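Local coordinates for periplasmic aliphatic sulphonates-binding protein (PDB 2X26) that probably serves as the periplasmic binding protein that captures aliphatic sulfonates for uptake by an ABC-type transport system, at residues H106-S116 with N152-D160. Numbering follows the deposited sequence.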
loop_
_atom_site.group_PDB
_atom_site.type_symbol
_atom_site.label_atom_id
_atom_site.label_comp_id
_atom_site.label_asym_id
_atom_site.label_seq_id
_atom_site.Cartn_x
_atom_site.Cartn_y
_atom_site.Cartn_z
ATOM N N HIS A 106 26.494 14.131 -0.352
ATOM C CA HIS A 106 25.836 14.351 0.954
ATOM C C HIS A 106 25.235 13.099 1.576
ATOM O O HIS A 106 25.097 12.066 0.906
ATOM C CB HIS A 106 24.789 15.465 0.858
ATOM C CG HIS A 106 25.377 16.825 0.699
ATOM N ND1 HIS A 106 25.240 17.572 -0.448
ATOM C CD2 HIS A 106 26.141 17.564 1.538
ATOM C CE1 HIS A 106 25.889 18.716 -0.312
ATOM N NE2 HIS A 106 26.444 18.735 0.887
ATOM N N LYS A 107 24.880 13.189 2.873
ATOM C CA LYS A 107 24.289 12.070 3.594
ATOM C C LYS A 107 22.761 12.128 3.485
ATOM O O LYS A 107 22.142 13.152 3.792
ATOM C CB LYS A 107 24.697 12.089 5.078
ATOM C CG LYS A 107 26.188 12.098 5.329
ATOM C CD LYS A 107 26.399 12.445 6.825
ATOM C CE LYS A 107 27.629 13.237 7.099
ATOM N NZ LYS A 107 28.800 12.353 7.323
ATOM N N VAL A 108 22.169 11.029 3.031
ATOM C CA VAL A 108 20.730 10.979 2.910
ATOM C C VAL A 108 20.187 9.813 3.744
ATOM O O VAL A 108 20.546 8.652 3.479
ATOM C CB VAL A 108 20.338 10.803 1.439
ATOM C CG1 VAL A 108 18.792 10.778 1.290
ATOM C CG2 VAL A 108 20.954 11.932 0.531
ATOM N N ALA A 109 19.271 10.088 4.680
ATOM C CA ALA A 109 18.691 9.034 5.490
ATOM C C ALA A 109 17.424 8.497 4.831
ATOM O O ALA A 109 16.654 9.281 4.272
ATOM C CB ALA A 109 18.341 9.575 6.846
ATOM N N PHE A 110 17.214 7.183 4.932
ATOM C CA PHE A 110 15.967 6.498 4.493
ATOM C C PHE A 110 16.018 5.046 4.937
ATOM O O PHE A 110 17.106 4.540 5.218
ATOM C CB PHE A 110 15.824 6.535 2.962
ATOM C CG PHE A 110 16.991 5.888 2.224
ATOM C CD1 PHE A 110 16.905 4.576 1.729
ATOM C CD2 PHE A 110 18.191 6.585 2.061
ATOM C CE1 PHE A 110 18.011 3.998 1.066
ATOM C CE2 PHE A 110 19.296 5.995 1.435
ATOM C CZ PHE A 110 19.183 4.710 0.932
ATOM N N GLN A 111 14.886 4.342 4.886
ATOM C CA GLN A 111 14.841 2.930 5.268
ATOM C C GLN A 111 15.225 2.016 4.107
ATOM O O GLN A 111 14.668 2.111 3.012
ATOM C CB GLN A 111 13.447 2.538 5.823
ATOM C CG GLN A 111 13.459 1.111 6.387
ATOM C CD GLN A 111 12.125 0.733 7.040
ATOM O OE1 GLN A 111 11.920 0.928 8.223
ATOM N NE2 GLN A 111 11.258 0.142 6.270
ATOM N N LYS A 112 16.201 1.129 4.328
ATOM C CA LYS A 112 16.636 0.239 3.250
ATOM C C LYS A 112 15.459 -0.613 2.784
ATOM O O LYS A 112 14.706 -1.164 3.608
ATOM C CB LYS A 112 17.814 -0.679 3.678
ATOM C CG LYS A 112 18.355 -1.513 2.488
ATOM C CD LYS A 112 19.587 -2.381 2.869
ATOM C CE LYS A 112 19.709 -3.560 1.878
ATOM N NZ LYS A 112 20.957 -4.350 2.050
ATOM N N GLY A 113 15.305 -0.725 1.463
ATOM C CA GLY A 113 14.318 -1.633 0.909
ATOM C C GLY A 113 12.919 -1.062 0.878
ATOM O O GLY A 113 12.006 -1.731 0.406
ATOM N N SER A 114 12.752 0.167 1.369
ATOM C CA SER A 114 11.409 0.790 1.500
ATOM C C SER A 114 10.976 1.562 0.227
ATOM O O SER A 114 11.747 1.714 -0.735
ATOM C CB SER A 114 11.417 1.751 2.689
ATOM O OG SER A 114 12.163 2.896 2.339
ATOM N N SER A 115 9.766 2.101 0.253
ATOM C CA SER A 115 9.298 2.991 -0.835
ATOM C C SER A 115 10.250 4.206 -0.988
ATOM O O SER A 115 10.405 4.728 -2.102
ATOM C CB SER A 115 7.897 3.479 -0.537
ATOM O OG SER A 115 7.884 4.131 0.741
ATOM N N SER A 116 10.864 4.681 0.113
ATOM C CA SER A 116 11.820 5.800 0.017
ATOM C C SER A 116 13.136 5.401 -0.705
ATOM O O SER A 116 13.720 6.228 -1.402
ATOM C CB SER A 116 12.157 6.415 1.384
ATOM O OG SER A 116 10.967 6.964 1.952
ATOM N N ASN A 152 22.656 15.574 11.413
ATOM C CA ASN A 152 23.579 14.480 11.120
ATOM C C ASN A 152 23.446 13.911 9.697
ATOM O O ASN A 152 24.405 13.346 9.147
ATOM C CB ASN A 152 23.488 13.400 12.190
ATOM C CG ASN A 152 24.200 13.798 13.485
ATOM O OD1 ASN A 152 25.019 14.697 13.488
ATOM N ND2 ASN A 152 23.856 13.152 14.574
ATOM N N VAL A 153 22.312 14.188 9.035
ATOM C CA VAL A 153 22.184 13.951 7.598
ATOM C C VAL A 153 21.646 15.229 6.957
ATOM O O VAL A 153 21.098 16.097 7.652
ATOM C CB VAL A 153 21.212 12.764 7.247
ATOM C CG1 VAL A 153 21.844 11.448 7.606
ATOM C CG2 VAL A 153 19.877 12.917 7.925
ATOM N N ASP A 154 21.826 15.367 5.656
ATOM C CA ASP A 154 21.352 16.582 5.000
ATOM C C ASP A 154 19.978 16.489 4.400
ATOM O O ASP A 154 19.370 17.507 4.092
ATOM C CB ASP A 154 22.373 17.065 3.982
ATOM C CG ASP A 154 23.703 17.335 4.662
ATOM O OD1 ASP A 154 23.670 18.028 5.718
ATOM O OD2 ASP A 154 24.703 16.753 4.222
ATOM N N ALA A 155 19.497 15.268 4.210
ATOM C CA ALA A 155 18.204 15.054 3.596
ATOM C C ALA A 155 17.607 13.760 4.141
ATOM O O ALA A 155 18.356 12.867 4.558
ATOM C CB ALA A 155 18.330 14.970 2.067
ATOM N N TRP A 156 16.276 13.666 4.119
ATOM C CA TRP A 156 15.537 12.524 4.650
ATOM C C TRP A 156 14.469 12.153 3.617
ATOM O O TRP A 156 13.583 12.959 3.262
ATOM C CB TRP A 156 14.904 12.855 6.010
ATOM C CG TRP A 156 14.119 11.740 6.672
ATOM C CD1 TRP A 156 14.286 10.411 6.500
ATOM C CD2 TRP A 156 13.110 11.889 7.670
ATOM N NE1 TRP A 156 13.407 9.706 7.295
ATOM C CE2 TRP A 156 12.681 10.601 8.029
ATOM C CE3 TRP A 156 12.492 12.999 8.264
ATOM C CZ2 TRP A 156 11.671 10.375 8.959
ATOM C CZ3 TRP A 156 11.486 12.770 9.209
ATOM C CH2 TRP A 156 11.092 11.476 9.537
ATOM N N ALA A 157 14.579 10.947 3.097
ATOM C CA ALA A 157 13.567 10.476 2.145
ATOM C C ALA A 157 12.593 9.641 2.949
ATOM O O ALA A 157 12.996 8.693 3.639
ATOM C CB ALA A 157 14.226 9.665 1.031
ATOM N N ILE A 158 11.322 10.046 2.929
ATOM C CA ILE A 158 10.299 9.484 3.826
ATOM C C ILE A 158 8.887 9.633 3.276
ATOM O O ILE A 158 8.634 10.440 2.370
ATOM C CB ILE A 158 10.421 10.172 5.261
ATOM C CG1 ILE A 158 9.608 9.416 6.344
ATOM C CG2 ILE A 158 10.093 11.647 5.180
ATOM C CD1 ILE A 158 10.061 7.969 6.573
ATOM N N TRP A 159 7.968 8.803 3.794
ATOM C CA TRP A 159 6.570 8.806 3.406
ATOM C C TRP A 159 5.671 9.491 4.451
ATOM O O TRP A 159 6.102 9.806 5.568
ATOM C CB TRP A 159 6.093 7.371 3.163
ATOM C CG TRP A 159 6.331 6.434 4.317
ATOM C CD1 TRP A 159 5.475 6.129 5.313
ATOM C CD2 TRP A 159 7.534 5.654 4.557
ATOM N NE1 TRP A 159 6.051 5.204 6.184
ATOM C CE2 TRP A 159 7.310 4.888 5.723
ATOM C CE3 TRP A 159 8.750 5.496 3.858
ATOM C CZ2 TRP A 159 8.279 3.989 6.250
ATOM C CZ3 TRP A 159 9.705 4.583 4.375
ATOM C CH2 TRP A 159 9.473 3.877 5.558
ATOM N N ASP A 160 4.436 9.754 4.060
ATOM C CA ASP A 160 3.421 10.277 4.992
ATOM C C ASP A 160 2.947 9.132 5.898
ATOM O O ASP A 160 2.753 7.988 5.432
ATOM C CB ASP A 160 2.250 10.802 4.160
ATOM C CG ASP A 160 2.036 12.289 4.274
ATOM O OD1 ASP A 160 2.555 12.904 5.247
ATOM O OD2 ASP A 160 1.226 12.809 3.418
HETATM O O HOH W 1 12.560 6.278 4.766
#
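Ala109 gives both backbone groups to strand 155-159: its N donates to Ala155 O (2.9 Å) and its O accepts from Ala157 N (2.9 Å), both bonds nearly straight. Asp154 N reaches Lys107 O, and where the strands part, a water accepts from Gln111 N and donates to Ala157 O. These are neighbouring parallel strands of a five-stranded mixed sheet in one lobe of a periplasmic binding protein fold, and the chain between them includes helices 115-126 and 141-149. Small side chains suit the sheet faces: Ala109 CB meets Val153 CG2 at 3.8 Å, while Ala157 CB touches both Phe110 CB and Ser116 CB. The Trp156 indole, its CG anti to the backbone N (chi1 -179°), presents CD1 edge-on to Ala109 O. Beyond the strands, Trp159 lies against Ser114, Ser115 and Ser116, where the type II turn from Gln111 to Ser114 runs into helix 115-126. Ser116 OG (3.3 Å from Trp159 CE3) and Ser114 OG sit at the indole's edge near its plane, compact hydroxyls that admit the ring; Ser114 OG donates to Gln111 O and, as N-cap, accepts weakly from Ser116 N, and Ser115 OG bonds Glu87. Ile158 CD1 lies over one face of the Trp159 ring. Were Trp159 an alanine, the serine hydroxyls and Ile158 CD1 would probably lose the ring they pack on.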